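Local coordinates for Pab-dependent poly(a)-specific ribonuclease subunit PAN2 (Neurospora crassa, PDB 4CZW), which forms the catalytic subunit of the Pan2-Pan3 deadenylase, probably shortening mRNA poly(A) tails with release of 5'-AMP, using two divalent metal ions in its exonuclease domain, at residues H472-A477 with D494-K499; L180-R185 with A201-N206. All coordinates share one frame; numbering follows the deposited sequence.

Followed from the N terminus, the chain first makes contact 2, within the ubiquitin protease-like domain. There the end of helix 172-180 and the start of strand 183-190 meet the chain leaving strand 196-201, closing a hairpin loop that carries zinc ligands Cys190 and Cys193. Contact 1 closes much later, in the exonuclease domain, where strands 471-481 and 490-496 form an antiparallel hairpin beside strand 441-451. The two closures lie in series, neither nested nor crossing, with centres about 39 Å apart and nearest atoms about 22 Å apart. Contact 2 thus joins the base of the zinc-bearing sheet to the end of helix 172-180 and the chain leading to strand 206-207; contact 1 pairs two neighbouring strands of the nuclease sheet.

Contact 1 (H472-A477 with D494-K499); sequences HAIARA and DYIHIK
Arg476 and Tyr495 face each other in the antiparallel hairpin of strands 471-481 and 490-496, part of the mixed sheet of an RNase H-like DEDD exonuclease domain. They form a non-hydrogen-bonded pair on one face of the sheet; the neighbouring pair, Ala477 with Asp494, is hydrogen-bonded and points to the other face. Ala477 N donates to Asp494 O (2.9 Å), and Asp494 N returns a bond to Ala477 O (3.1 Å). One step along, Ile496 N donates to Ala475 O (3.0 Å), at the corner where the first strand turns. Arg476 sets off with CG anti to the backbone N (chi1 180°) and stays extended, running alongside Tyr495 in the same direction. Its CG sits over the middle of the ring in a CH-pi contact, 4.0 Å from the Tyr495 centroid. Farther out, the guanidinium lies 16° from parallel with the ring, and Tyr495 OH stands over its face, 3.3 Å from Arg476 NH1, where the angle is too poor for a hydrogen bond. Before the corner, Ile474 CG2 meets Ile496 CG1 at 4.0 Å, while Ile498 CD1 lies against the methyl of Ala475 (4.4 Å between CB and CD1). Ile496 also packs on Pro529 and Ala532 of helix 529-541, whose Lys535 forms a salt bridge with Asp494. Salt bridges from Arg476 NE to Asp493 and from NH1 to Asp603, with the tyrosine hydroxyl over one face, restrict how the guanidinium can turn. The side chain of Arg476 comes about 4 Å from that of Glu447, a probable ligand of the catalytic metals; its buried positive charge, partly balanced by the two aspartates, would probably contribute to the electrostatics beside that site.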
loop_
_atom_site.group_PDB
_atom_site.type_symbol
_atom_site.label_atom_id
_atom_site.label_comp_id
_atom_site.label_asym_id
_atom_site.label_seq_id
_atom_site.Cartn_x
_atom_site.Cartn_y
_atom_site.Cartn_z
ATOM N N HIS A 472 -13.224 -9.713 11.030
ATOM C CA HIS A 472 -12.388 -10.075 12.169
ATOM C C HIS A 472 -11.242 -9.088 12.360
ATOM O O HIS A 472 -10.888 -8.344 11.445
ATOM C CB HIS A 472 -11.831 -11.490 12.003
ATOM C CG HIS A 472 -12.859 -12.569 12.151
ATOM N ND1 HIS A 472 -13.369 -12.947 13.373
ATOM C CD2 HIS A 472 -13.465 -13.356 11.231
ATOM C CE1 HIS A 472 -14.250 -13.917 13.201
ATOM N NE2 HIS A 472 -14.325 -14.184 11.909
ATOM N N ALA A 473 -10.667 -9.092 13.556
ATOM C CA ALA A 473 -9.528 -8.238 13.866
ATOM C C ALA A 473 -8.670 -8.869 14.954
ATOM O O ALA A 473 -9.186 -9.527 15.858
ATOM C CB ALA A 473 -9.996 -6.858 14.293
ATOM N N ILE A 474 -7.360 -8.670 14.858
ATOM C CA ILE A 474 -6.433 -9.202 15.847
ATOM C C ILE A 474 -6.647 -8.541 17.204
ATOM O O ILE A 474 -6.579 -7.318 17.326
ATOM C CB ILE A 474 -4.968 -9.006 15.415
ATOM C CG1 ILE A 474 -4.726 -9.639 14.044
ATOM C CG2 ILE A 474 -4.023 -9.596 16.452
ATOM C CD1 ILE A 474 -4.983 -11.127 14.010
ATOM N N ALA A 475 -6.914 -9.356 18.219
ATOM C CA ALA A 475 -7.094 -8.857 19.576
ATOM C C ALA A 475 -5.899 -9.237 20.442
ATOM O O ALA A 475 -5.633 -8.608 21.466
ATOM C CB ALA A 475 -8.379 -9.394 20.177
ATOM N N ARG A 476 -5.186 -10.274 20.017
ATOM C CA ARG A 476 -4.008 -10.747 20.732
ATOM C C ARG A 476 -3.059 -11.464 19.779
ATOM O O ARG A 476 -3.487 -12.267 18.951
ATOM C CB ARG A 476 -4.409 -11.675 21.880
ATOM C CG ARG A 476 -3.235 -12.219 22.678
ATOM C CD ARG A 476 -3.684 -13.269 23.678
ATOM N NE ARG A 476 -2.557 -13.839 24.411
ATOM C CZ ARG A 476 -2.658 -14.846 25.271
ATOM N NH1 ARG A 476 -3.837 -15.403 25.508
ATOM N NH2 ARG A 476 -1.578 -15.301 25.892
ATOM N N ALA A 477 -1.770 -11.169 19.897
ATOM C CA ALA A 477 -0.761 -11.803 19.057
ATOM C C ALA A 477 0.380 -12.352 19.905
ATOM O O ALA A 477 1.090 -11.599 20.570
ATOM C CB ALA A 477 -0.233 -10.818 18.027
ATOM N N ASP A 494 1.275 -9.420 22.737
ATOM C CA ASP A 494 0.614 -8.123 22.689
ATOM C C ASP A 494 -0.899 -8.235 22.558
ATOM O O ASP A 494 -1.411 -8.988 21.729
ATOM C CB ASP A 494 1.162 -7.292 21.528
ATOM C CG ASP A 494 2.641 -6.996 21.668
ATOM O OD1 ASP A 494 3.138 -6.983 22.813
ATOM O OD2 ASP A 494 3.303 -6.774 20.634
ATOM N N TYR A 495 -1.608 -7.481 23.390
ATOM C CA TYR A 495 -3.042 -7.295 23.229
ATOM C C TYR A 495 -3.269 -5.984 22.487
ATOM O O TYR A 495 -2.522 -5.022 22.675
ATOM C CB TYR A 495 -3.753 -7.295 24.583
ATOM C CG TYR A 495 -3.887 -8.665 25.211
ATOM C CD1 TYR A 495 -2.767 -9.367 25.641
ATOM C CD2 TYR A 495 -5.133 -9.254 25.381
ATOM C CE1 TYR A 495 -2.886 -10.616 26.221
ATOM C CE2 TYR A 495 -5.261 -10.503 25.958
ATOM C CZ TYR A 495 -4.135 -11.179 26.376
ATOM O OH TYR A 495 -4.256 -12.423 26.951
ATOM N N ILE A 496 -4.291 -5.944 21.640
ATOM C CA ILE A 496 -4.476 -4.807 20.745
ATOM C C ILE A 496 -5.533 -3.825 21.232
ATOM O O ILE A 496 -6.691 -4.192 21.430
ATOM C CB ILE A 496 -4.863 -5.274 19.330
ATOM C CG1 ILE A 496 -3.888 -6.348 18.841
ATOM C CG2 ILE A 496 -4.904 -4.094 18.371
ATOM C CD1 ILE A 496 -2.445 -5.911 18.870
ATOM N N HIS A 497 -5.125 -2.575 21.421
ATOM C CA HIS A 497 -6.067 -1.505 21.712
ATOM C C HIS A 497 -6.820 -1.157 20.436
ATOM O O HIS A 497 -6.378 -0.321 19.648
ATOM C CB HIS A 497 -5.351 -0.274 22.273
ATOM C CG HIS A 497 -6.274 0.839 22.664
ATOM N ND1 HIS A 497 -7.645 0.697 22.690
ATOM C CD2 HIS A 497 -6.023 2.114 23.046
ATOM C CE1 HIS A 497 -8.198 1.834 23.068
ATOM N NE2 HIS A 497 -7.235 2.711 23.291
ATOM N N ILE A 498 -7.958 -1.811 20.238
ATOM C CA ILE A 498 -8.737 -1.649 19.018
ATOM C C ILE A 498 -9.605 -0.396 19.067
ATOM O O ILE A 498 -10.431 -0.233 19.966
ATOM C CB ILE A 498 -9.620 -2.881 18.765
ATOM C CG1 ILE A 498 -8.745 -4.132 18.673
ATOM C CG2 ILE A 498 -10.445 -2.699 17.501
ATOM C CD1 ILE A 498 -9.520 -5.417 18.583
ATOM N N LYS A 499 -9.408 0.485 18.092
ATOM C CA LYS A 499 -10.135 1.747 18.032
ATOM C C LYS A 499 -11.436 1.612 17.245
ATOM O O LYS A 499 -12.017 2.608 16.813
ATOM C CB LYS A 499 -9.255 2.836 17.415
ATOM C CG LYS A 499 -8.022 3.174 18.242
ATOM C CD LYS A 499 -6.743 3.021 17.432
ATOM C CE LYS A 499 -6.714 3.977 16.250
ATOM N NZ LYS A 499 -5.445 3.864 15.478
#

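Contact 2 (L180-R185 with A201-N206); sequences LETDAR and ATTFVN
Thr182 grips the returning chain twice. Its backbone N donates to Thr203 O (2.9 Å) in the carbonyl plane, with an N-H...O angle of 164°. Its hydroxyl, beside the backbone N at chi1 -60°, gives a second bond from OG1 to a lone pair of Asn206 OD1 (3.0 Å), which gives that amide oxygen a donor. Next to this pair, Glu181 and Phe204 run side by side: Glu181 CG approaches Phe204 CE1 obliquely (3.5 Å), and the carboxylate plane stands almost perpendicular to the ring. Leu180 CB reaches the edge of the same ring, 4.3 Å from Phe204 CD1. At the other end the methyl of Ala201 rests against the backbone of Arg185, with CB 4.1 Å from CA. Outside the pair of segments, Lys258 of strand 250-262 binds Thr203 OG1, Asn206 pairs through its backbone with Cys270, and helix 130-149 packs on both Leu180 and Phe204. Here helix 172-180 gives way to strand 183-190, at the root of a four-stranded antiparallel sheet bearing a Cys4 zinc site, an arrangement consistent with the zinc-binding fingers of ubiquitin-specific proteases.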
loop_
_atom_site.group_PDB
_atom_site.type_symbol
_atom_site.label_atom_id
_atom_site.label_comp_id
_atom_site.label_asym_id
_atom_site.label_seq_id
_atom_site.Cartn_x
_atom_site.Cartn_y
_atom_site.Cartn_z
ATOM N N LEU A 180 7.955 15.402 -4.526
ATOM C CA LEU A 180 6.500 15.472 -4.626
ATOM C C LEU A 180 5.955 16.868 -4.930
ATOM O O LEU A 180 4.868 17.001 -5.490
ATOM C CB LEU A 180 5.865 14.957 -3.331
ATOM C CG LEU A 180 6.274 13.557 -2.867
ATOM C CD1 LEU A 180 5.520 13.171 -1.603
ATOM C CD2 LEU A 180 6.049 12.530 -3.969
ATOM N N GLU A 181 6.703 17.905 -4.565
ATOM C CA GLU A 181 6.195 19.270 -4.685
ATOM C C GLU A 181 6.580 19.971 -5.982
ATOM O O GLU A 181 7.650 19.734 -6.544
ATOM C CB GLU A 181 6.675 20.124 -3.509
ATOM C CG GLU A 181 6.054 19.768 -2.175
ATOM C CD GLU A 181 6.281 20.843 -1.132
ATOM O OE1 GLU A 181 6.621 21.981 -1.518
ATOM O OE2 GLU A 181 6.121 20.552 0.072
ATOM N N THR A 182 5.689 20.840 -6.448
ATOM C CA THR A 182 6.001 21.769 -7.522
ATOM C C THR A 182 6.456 23.086 -6.904
ATOM O O THR A 182 5.633 23.892 -6.468
ATOM C CB THR A 182 4.794 22.018 -8.445
ATOM O OG1 THR A 182 4.378 20.782 -9.039
ATOM C CG2 THR A 182 5.155 23.007 -9.544
ATOM N N ASP A 183 7.768 23.288 -6.851
ATOM C CA ASP A 183 8.336 24.486 -6.243
ATOM C C ASP A 183 7.929 25.735 -7.016
ATOM O O ASP A 183 8.393 25.965 -8.133
ATOM C CB ASP A 183 9.861 24.378 -6.173
ATOM C CG ASP A 183 10.498 25.554 -5.463
ATOM O OD1 ASP A 183 9.839 26.151 -4.585
ATOM O OD2 ASP A 183 11.661 25.883 -5.780
ATOM N N ALA A 184 7.056 26.539 -6.416
ATOM C CA ALA A 184 6.536 27.726 -7.086
ATOM C C ALA A 184 6.035 28.778 -6.100
ATOM O O ALA A 184 5.920 28.523 -4.901
ATOM C CB ALA A 184 5.420 27.336 -8.045
ATOM N N ARG A 185 5.744 29.965 -6.626
ATOM C CA ARG A 185 5.172 31.051 -5.839
ATOM C C ARG A 185 4.444 32.024 -6.759
ATOM O O ARG A 185 4.729 32.089 -7.955
ATOM C CB ARG A 185 6.255 31.782 -5.042
ATOM C CG ARG A 185 7.254 32.543 -5.897
ATOM C CD ARG A 185 8.227 33.335 -5.038
ATOM N NE ARG A 185 9.184 34.086 -5.845
ATOM C CZ ARG A 185 10.128 34.876 -5.342
ATOM N NH1 ARG A 185 10.243 35.021 -4.029
ATOM N NH2 ARG A 185 10.957 35.521 -6.151
ATOM N N ALA A 201 3.091 29.383 -2.579
ATOM C CA ALA A 201 2.216 28.383 -3.179
ATOM C C ALA A 201 2.721 26.966 -2.920
ATOM O O ALA A 201 3.880 26.648 -3.191
ATOM C CB ALA A 201 2.080 28.629 -4.673
ATOM N N THR A 202 1.843 26.119 -2.393
ATOM C CA THR A 202 2.180 24.726 -2.124
ATOM C C THR A 202 1.374 23.799 -3.027
ATOM O O THR A 202 0.146 23.870 -3.062
ATOM C CB THR A 202 1.924 24.356 -0.651
ATOM O OG1 THR A 202 2.689 25.216 0.202
ATOM C CG2 THR A 202 2.315 22.910 -0.388
ATOM N N THR A 203 2.068 22.930 -3.754
ATOM C CA THR A 203 1.407 22.026 -4.687
ATOM C C THR A 203 2.004 20.622 -4.652
ATOM O O THR A 203 3.166 20.424 -5.005
ATOM C CB THR A 203 1.481 22.559 -6.130
ATOM O OG1 THR A 203 0.862 23.849 -6.197
ATOM C CG2 THR A 203 0.779 21.609 -7.086
ATOM N N PHE A 204 1.204 19.652 -4.223
ATOM C CA PHE A 204 1.613 18.252 -4.245
ATOM C C PHE A 204 1.092 17.562 -5.500
ATOM O O PHE A 204 1.815 16.811 -6.156
ATOM C CB PHE A 204 1.116 17.515 -2.999
ATOM C CG PHE A 204 1.775 17.957 -1.724
ATOM C CD1 PHE A 204 3.088 17.607 -1.451
ATOM C CD2 PHE A 204 1.080 18.710 -0.792
ATOM C CE1 PHE A 204 3.696 18.006 -0.277
ATOM C CE2 PHE A 204 1.685 19.112 0.385
ATOM C CZ PHE A 204 2.995 18.760 0.642
ATOM N N VAL A 205 -0.170 17.823 -5.825
ATOM C CA VAL A 205 -0.807 17.232 -6.995
ATOM C C VAL A 205 -1.380 18.316 -7.903
ATOM O O VAL A 205 -2.119 19.189 -7.450
ATOM C CB VAL A 205 -1.932 16.258 -6.593
ATOM C CG1 VAL A 205 -2.590 15.665 -7.830
ATOM C CG2 VAL A 205 -1.388 15.158 -5.694
ATOM N N ASN A 206 -1.035 18.259 -9.186
ATOM C CA ASN A 206 -1.508 19.248 -10.146
ATOM C C ASN A 206 -2.790 18.821 -10.852
ATOM O O ASN A 206 -3.118 17.635 -10.908
ATOM C CB ASN A 206 -0.422 19.541 -11.180
ATOM C CG ASN A 206 0.729 20.339 -10.603
ATOM O OD1 ASN A 206 1.747 19.780 -10.196
ATOM N ND2 ASN A 206 0.570 21.656 -10.562
#